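Protein prgH (Salmonella enterica subsp. enterica serovar Typhimurium, PDB 4G2S) probably helps build the basal body of the SPI-1 type III secretion system used in cell invasion, through a domain of the FHA class. Local coordinates at residues Y7-L12 and F63-D68; T72-H77 and I102-E107. All coordinates share one frame; numbering follows the deposited sequence.

How the interactions relate
Starting from the N terminus, strand 7-11 is laid down first in one sheet, and interaction 1 closes a loop of 50 intervening residues when strand 63-67 comes to face it from the other sheet. The chain then turns into strand 74-80, and interaction 2 closes a second loop, of 24 residues, when strand 100-106 returns. The two loops follow in series, neither nesting nor crossing. Their segments are nonetheless neighbours within the sheets: Arg10 O lies 2.8 Å from Leu103 N and Glu64 O 2.7 Å from His77 N, both probable hydrogen bonds. Side by side, the contacts tie the two sheets together across one shared interior.

Interaction 1 of 2, residues Y7-L12 and F63-D68; sequences YIVRLL and FEIQVD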
loop_
_atom_site.group_PDB
_atom_site.type_symbol
_atom_site.label_atom_id
_atom_site.label_comp_id
_atom_site.label_asym_id
_atom_site.label_seq_id
_atom_site.Cartn_x
_atom_site.Cartn_y
_atom_site.Cartn_z
ATOM N N TYR A 7 17.184 15.921 19.592
ATOM C CA TYR A 7 17.923 14.712 19.571
ATOM C C TYR A 7 17.429 13.821 18.433
ATOM O O TYR A 7 16.323 13.964 17.948
ATOM C CB TYR A 7 17.766 13.978 20.898
ATOM C CG TYR A 7 18.297 14.745 22.085
ATOM C CD1 TYR A 7 19.656 14.758 22.390
ATOM C CD2 TYR A 7 17.426 15.474 22.909
ATOM C CE1 TYR A 7 20.148 15.516 23.465
ATOM C CE2 TYR A 7 17.908 16.187 23.994
ATOM C CZ TYR A 7 19.258 16.194 24.268
ATOM O OH TYR A 7 19.699 16.913 25.337
ATOM N N ILE A 8 18.288 12.911 18.017
ATOM C CA ILE A 8 17.993 12.037 16.901
ATOM C C ILE A 8 18.258 10.631 17.367
ATOM O O ILE A 8 19.235 10.402 18.118
ATOM C CB ILE A 8 18.901 12.417 15.706
ATOM C CG1 ILE A 8 18.436 13.743 15.116
ATOM C CG2 ILE A 8 18.900 11.348 14.653
ATOM C CD1 ILE A 8 19.350 14.311 14.046
ATOM N N VAL A 9 17.410 9.680 16.947
ATOM C CA VAL A 9 17.742 8.287 17.146
ATOM C C VAL A 9 18.303 7.775 15.851
ATOM O O VAL A 9 17.603 7.848 14.833
ATOM C CB VAL A 9 16.529 7.419 17.469
ATOM C CG1 VAL A 9 17.022 5.974 17.720
ATOM C CG2 VAL A 9 15.884 7.962 18.690
ATOM N N ARG A 10 19.503 7.209 15.926
ATOM C CA ARG A 10 20.145 6.518 14.852
ATOM C C ARG A 10 20.172 5.003 15.095
ATOM O O ARG A 10 20.577 4.486 16.164
ATOM C CB ARG A 10 21.576 7.058 14.639
ATOM C CG ARG A 10 22.270 6.429 13.421
ATOM C CD ARG A 10 23.772 6.703 13.385
ATOM N NE ARG A 10 24.398 6.172 12.192
ATOM C CZ ARG A 10 24.572 6.814 11.036
ATOM N NH1 ARG A 10 24.142 8.062 10.833
ATOM N NH2 ARG A 10 25.204 6.183 10.050
ATOM N N LEU A 11 19.792 4.278 14.063
ATOM C CA LEU A 11 19.891 2.794 14.101
ATOM C C LEU A 11 21.304 2.371 13.776
ATOM O O LEU A 11 21.937 2.921 12.855
ATOM C CB LEU A 11 18.901 2.236 13.120
ATOM C CG LEU A 11 17.446 2.595 13.415
ATOM C CD1 LEU A 11 16.595 1.751 12.468
ATOM C CD2 LEU A 11 17.027 2.407 14.807
ATOM N N LEU A 12 21.858 1.442 14.538
ATOM C CA LEU A 12 23.244 1.021 14.317
ATOM C C LEU A 12 23.318 -0.421 13.834
ATOM O O LEU A 12 24.398 -0.921 13.596
ATOM C CB LEU A 12 24.084 1.157 15.598
ATOM C CG LEU A 12 24.173 2.526 16.285
ATOM C CD1 LEU A 12 25.147 2.417 17.451
ATOM C CD2 LEU A 12 24.612 3.572 15.281
ATOM N N PHE A 63 9.761 0.044 22.254
ATOM C CA PHE A 63 10.252 0.903 23.298
ATOM C C PHE A 63 9.808 2.350 23.107
ATOM O O PHE A 63 9.461 2.720 21.992
ATOM C CB PHE A 63 11.775 0.788 23.415
ATOM C CG PHE A 63 12.532 1.248 22.208
ATOM C CD1 PHE A 63 12.993 2.518 22.082
ATOM C CD2 PHE A 63 12.836 0.331 21.200
ATOM C CE1 PHE A 63 13.765 2.930 20.994
ATOM C CE2 PHE A 63 13.590 0.716 20.111
ATOM C CZ PHE A 63 14.025 2.033 19.959
ATOM N N GLU A 64 9.829 3.143 24.191
ATOM C CA GLU A 64 9.601 4.579 24.116
ATOM C C GLU A 64 10.821 5.295 24.564
ATOM O O GLU A 64 11.445 4.944 25.565
ATOM C CB GLU A 64 8.398 5.049 24.949
ATOM C CG GLU A 64 7.135 4.207 24.796
ATOM C CD GLU A 64 5.919 4.870 25.435
ATOM O OE1 GLU A 64 4.777 4.526 25.105
ATOM O OE2 GLU A 64 6.103 5.854 26.201
ATOM N N ILE A 65 11.124 6.356 23.852
ATOM C CA ILE A 65 12.089 7.354 24.295
ATOM C C ILE A 65 11.385 8.601 24.803
ATOM O O ILE A 65 10.469 9.174 24.150
ATOM C CB ILE A 65 13.130 7.661 23.200
ATOM C CG1 ILE A 65 13.859 6.356 22.876
ATOM C CG2 ILE A 65 14.081 8.765 23.677
ATOM C CD1 ILE A 65 15.151 6.526 22.144
ATOM N N GLN A 66 11.777 8.989 26.027
ATOM C CA GLN A 66 11.207 10.172 26.675
ATOM C C GLN A 66 12.263 11.253 26.871
ATOM O O GLN A 66 13.259 11.001 27.525
ATOM C CB GLN A 66 10.654 9.822 28.053
ATOM C CG GLN A 66 9.854 10.942 28.649
ATOM C CD GLN A 66 9.163 10.575 29.958
ATOM O OE1 GLN A 66 9.067 9.412 30.333
ATOM N NE2 GLN A 66 8.640 11.584 30.634
ATOM N N VAL A 67 11.994 12.443 26.358
ATOM C CA VAL A 67 12.933 13.579 26.360
ATOM C C VAL A 67 12.182 14.608 27.182
ATOM O O VAL A 67 11.133 15.113 26.697
ATOM C CB VAL A 67 13.167 14.128 24.945
ATOM C CG1 VAL A 67 13.996 15.405 24.949
ATOM C CG2 VAL A 67 13.775 13.076 24.005
ATOM N N ASP A 68 12.673 14.901 28.411
ATOM C CA ASP A 68 11.953 15.829 29.308
ATOM C C ASP A 68 11.930 17.198 28.647
ATOM O O ASP A 68 12.708 17.477 27.744
ATOM C CB ASP A 68 12.499 15.885 30.776
ATOM C CG ASP A 68 13.832 16.677 30.933
ATOM O OD1 ASP A 68 14.573 16.862 29.933
ATOM O OD2 ASP A 68 14.137 17.118 32.087
#
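Val9 and Ile65 meet in the interior of an FHA-type beta sandwich, each on a strand of a different sheet, and with Tyr7 and Val67 they illustrate how facing sheets pack through apolar side chains. Pairing of Tyr7 with Val67 and of Val9 with Ile65 means that the facing strands run in opposite senses. The CA atoms of Val9 and Ile65 lie 9.2 Å apart, a gap bridged by apolar groups.

The tight part is deep in the sandwich. Ile65 places CG1 anti to its carbonyl carbon (chi1 -60°), and the extended chain beyond carries CD1 to within 3.8 Å of Val9 CG2. The two side chains pass at a slant, methyl against methyl. On its own strand, Ile65 CG1 also rests in plane against the edge of the Phe63 ring, 3.9 Å from Phe63 CE1, while Phe30 packs on both Val9 and Phe63.

Toward Tyr7, which is partly exposed, the contact becomes more peripheral. Its ring lies beside Leu91, and the hydroxyl is hydrogen-bonded to the backbone oxygen of Ala71, which helps fix the far end of the ring, beyond the carbons that meet Val67. The alternate residues turn to the outer faces of the sheets, where Arg10 forms salt bridges with Glu20 of its own chain and with Glu64 of a neighbouring subunit. On the inner side, Val67 holds CG1 opposite its backbone N (chi1 173°), and this one methyl touches two adjacent ring carbons obliquely, Tyr7 CD2 at 4.0 Å and Tyr7 CE2 at 4.1 Å.

Interaction 2 of 2, residues T72-H77 and I102-E107; sequences TEIILH and ILIRPE
Sheet-to-sheet packing in the beta sandwich brings Ile74 and Leu76 of strand 74-80 against Ile104 and Ile102 of strand 100-106. It is a plain example of alternation: every second residue of each strand turns its side chain inward, and the two strands, running in opposite senses, present matching pairs.

Ile74 and Ile104 face each other with their CA atoms 9.2 Å apart and slide past one another in opposite directions. Two contacts result, each joining the long branch of one isoleucine to the short branch of the other: Ile74 CG2 meets Ile104 CD1 at 4.0 Å, and Ile74 CD1 meets Ile104 CG2 at 4.2 Å. Both residues carry CG1 anti to the carbonyl carbon, a shared torsion consistent with the reciprocal fit of the branches.

Leu76 and Ile102 meet differently, tip to tip, through a single pair of methyls, Leu76 CD1 and Ile102 CD1, 4.1 Å apart. Ile102 achieves this by setting CG1 between its backbone N and carbonyl carbon (chi1 65°), with the rest of the chain extended toward the opposing sheet. Phe63 packs on both of these residues, and Ile65 on both Ile74 and Ile104.

Arg105 points the other way, to the outer side of its sheet. Its NH1 donates to Glu107 O at 2.8 Å with an angle of 162° at the hydrogen, approaching from above the carbonyl plane, while NH2 forms a salt bridge with Glu20. Two sheets packed face to face through inward-pointing aliphatic side chains are what a beta sandwich such as the FHA fold is built on.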
loop_
_atom_site.group_PDB
_atom_site.type_symbol
_atom_site.label_atom_id
_atom_site.label_comp_id
_atom_site.label_asym_id
_atom_site.label_seq_id
_atom_site.Cartn_x
_atom_site.Cartn_y
_atom_site.Cartn_z
ATOM N N THR A 72 17.245 17.764 29.467
ATOM C CA THR A 72 18.393 17.434 30.336
ATOM C C THR A 72 18.467 15.962 30.783
ATOM O O THR A 72 19.529 15.499 31.195
ATOM C CB THR A 72 18.425 18.305 31.606
ATOM O OG1 THR A 72 17.250 18.043 32.387
ATOM C CG2 THR A 72 18.508 19.791 31.253
ATOM N N GLU A 73 17.362 15.222 30.724
ATOM C CA GLU A 73 17.416 13.784 31.034
ATOM C C GLU A 73 16.727 12.949 29.955
ATOM O O GLU A 73 15.689 13.370 29.440
ATOM C CB GLU A 73 16.836 13.487 32.426
ATOM C CG GLU A 73 15.317 13.616 32.566
ATOM C CD GLU A 73 14.749 12.833 33.747
ATOM O OE1 GLU A 73 15.505 12.470 34.669
ATOM O OE2 GLU A 73 13.529 12.576 33.751
ATOM N N ILE A 74 17.324 11.792 29.606
ATOM C CA ILE A 74 16.762 10.867 28.589
ATOM C C ILE A 74 16.487 9.478 29.132
ATOM O O ILE A 74 17.414 8.762 29.586
ATOM C CB ILE A 74 17.629 10.704 27.283
ATOM C CG1 ILE A 74 17.842 12.051 26.586
ATOM C CG2 ILE A 74 16.919 9.797 26.287
ATOM C CD1 ILE A 74 19.002 12.046 25.618
ATOM N N ILE A 75 15.224 9.077 28.999
ATOM C CA ILE A 75 14.717 7.848 29.567
ATOM C C ILE A 75 14.205 6.921 28.461
ATOM O O ILE A 75 13.436 7.341 27.637
ATOM C CB ILE A 75 13.579 8.130 30.569
ATOM C CG1 ILE A 75 14.119 8.986 31.697
ATOM C CG2 ILE A 75 13.057 6.805 31.176
ATOM C CD1 ILE A 75 15.129 8.305 32.583
ATOM N N LEU A 76 14.674 5.686 28.466
ATOM C CA LEU A 76 14.140 4.714 27.564
ATOM C C LEU A 76 13.223 3.772 28.348
ATOM O O LEU A 76 13.603 3.285 29.433
ATOM C CB LEU A 76 15.268 4.017 26.872
ATOM C CG LEU A 76 14.883 3.058 25.702
ATOM C CD1 LEU A 76 15.968 3.125 24.698
ATOM C CD2 LEU A 76 14.723 1.693 26.307
ATOM N N HIS A 77 11.985 3.629 27.867
ATOM C CA HIS A 77 11.057 2.661 28.444
ATOM C C HIS A 77 10.984 1.485 27.542
ATOM O O HIS A 77 10.481 1.608 26.411
ATOM C CB HIS A 77 9.699 3.267 28.580
ATOM C CG HIS A 77 9.690 4.523 29.320
ATOM N ND1 HIS A 77 9.683 4.558 30.647
ATOM C CD2 HIS A 77 9.625 5.841 28.893
ATOM C CE1 HIS A 77 9.628 5.840 31.063
ATOM N NE2 HIS A 77 9.599 6.619 30.002
ATOM N N ILE A 102 20.768 0.970 18.913
ATOM C CA ILE A 102 20.494 2.343 18.559
ATOM C C ILE A 102 21.487 3.224 19.222
ATOM O O ILE A 102 22.192 2.837 20.108
ATOM C CB ILE A 102 19.079 2.805 19.013
ATOM C CG1 ILE A 102 18.973 2.809 20.537
ATOM C CG2 ILE A 102 17.984 1.861 18.493
ATOM C CD1 ILE A 102 17.655 3.426 21.019
ATOM N N LEU A 103 21.462 4.484 18.839
ATOM C CA LEU A 103 22.344 5.448 19.398
ATOM C C LEU A 103 21.526 6.736 19.403
ATOM O O LEU A 103 20.781 6.934 18.468
ATOM C CB LEU A 103 23.599 5.546 18.496
ATOM C CG LEU A 103 24.567 6.558 19.087
ATOM C CD1 LEU A 103 25.992 6.039 18.953
ATOM C CD2 LEU A 103 24.409 7.944 18.485
ATOM N N ILE A 104 21.546 7.532 20.504
ATOM C CA ILE A 104 20.809 8.797 20.573
ATOM C C ILE A 104 21.882 9.909 20.583
ATOM O O ILE A 104 22.804 9.890 21.438
ATOM C CB ILE A 104 19.896 8.898 21.828
ATOM C CG1 ILE A 104 18.905 7.723 21.901
ATOM C CG2 ILE A 104 19.165 10.225 21.837
ATOM C CD1 ILE A 104 18.211 7.551 23.257
ATOM N N ARG A 105 21.788 10.842 19.637
ATOM C CA ARG A 105 22.758 11.940 19.513
ATOM C C ARG A 105 22.060 13.307 19.415
ATOM O O ARG A 105 20.948 13.395 18.923
ATOM C CB ARG A 105 23.637 11.741 18.268
ATOM C CG ARG A 105 22.887 11.899 16.995
ATOM C CD ARG A 105 23.759 11.561 15.784
ATOM N NE ARG A 105 23.112 11.942 14.541
ATOM C CZ ARG A 105 22.958 13.178 14.111
ATOM N NH1 ARG A 105 23.422 14.205 14.804
ATOM N NH2 ARG A 105 22.423 13.387 12.926
ATOM N N PRO A 106 22.748 14.398 19.843
ATOM C CA PRO A 106 22.315 15.718 19.469
ATOM C C PRO A 106 22.365 15.921 17.965
ATOM O O PRO A 106 23.275 15.390 17.286
ATOM C CB PRO A 106 23.350 16.614 20.103
ATOM C CG PRO A 106 23.913 15.823 21.213
ATOM C CD PRO A 106 23.953 14.448 20.681
ATOM N N GLU A 107 21.431 16.693 17.456
ATOM C CA GLU A 107 21.331 16.860 16.024
ATOM C C GLU A 107 22.660 17.406 15.460
ATOM O O GLU A 107 23.132 16.980 14.404
ATOM C CB GLU A 107 20.174 17.778 15.703
ATOM C CG GLU A 107 19.938 17.993 14.212
ATOM C CD GLU A 107 18.763 18.925 13.971
ATOM O OE1 GLU A 107 18.357 19.619 14.932
ATOM O OE2 GLU A 107 18.233 18.954 12.838
#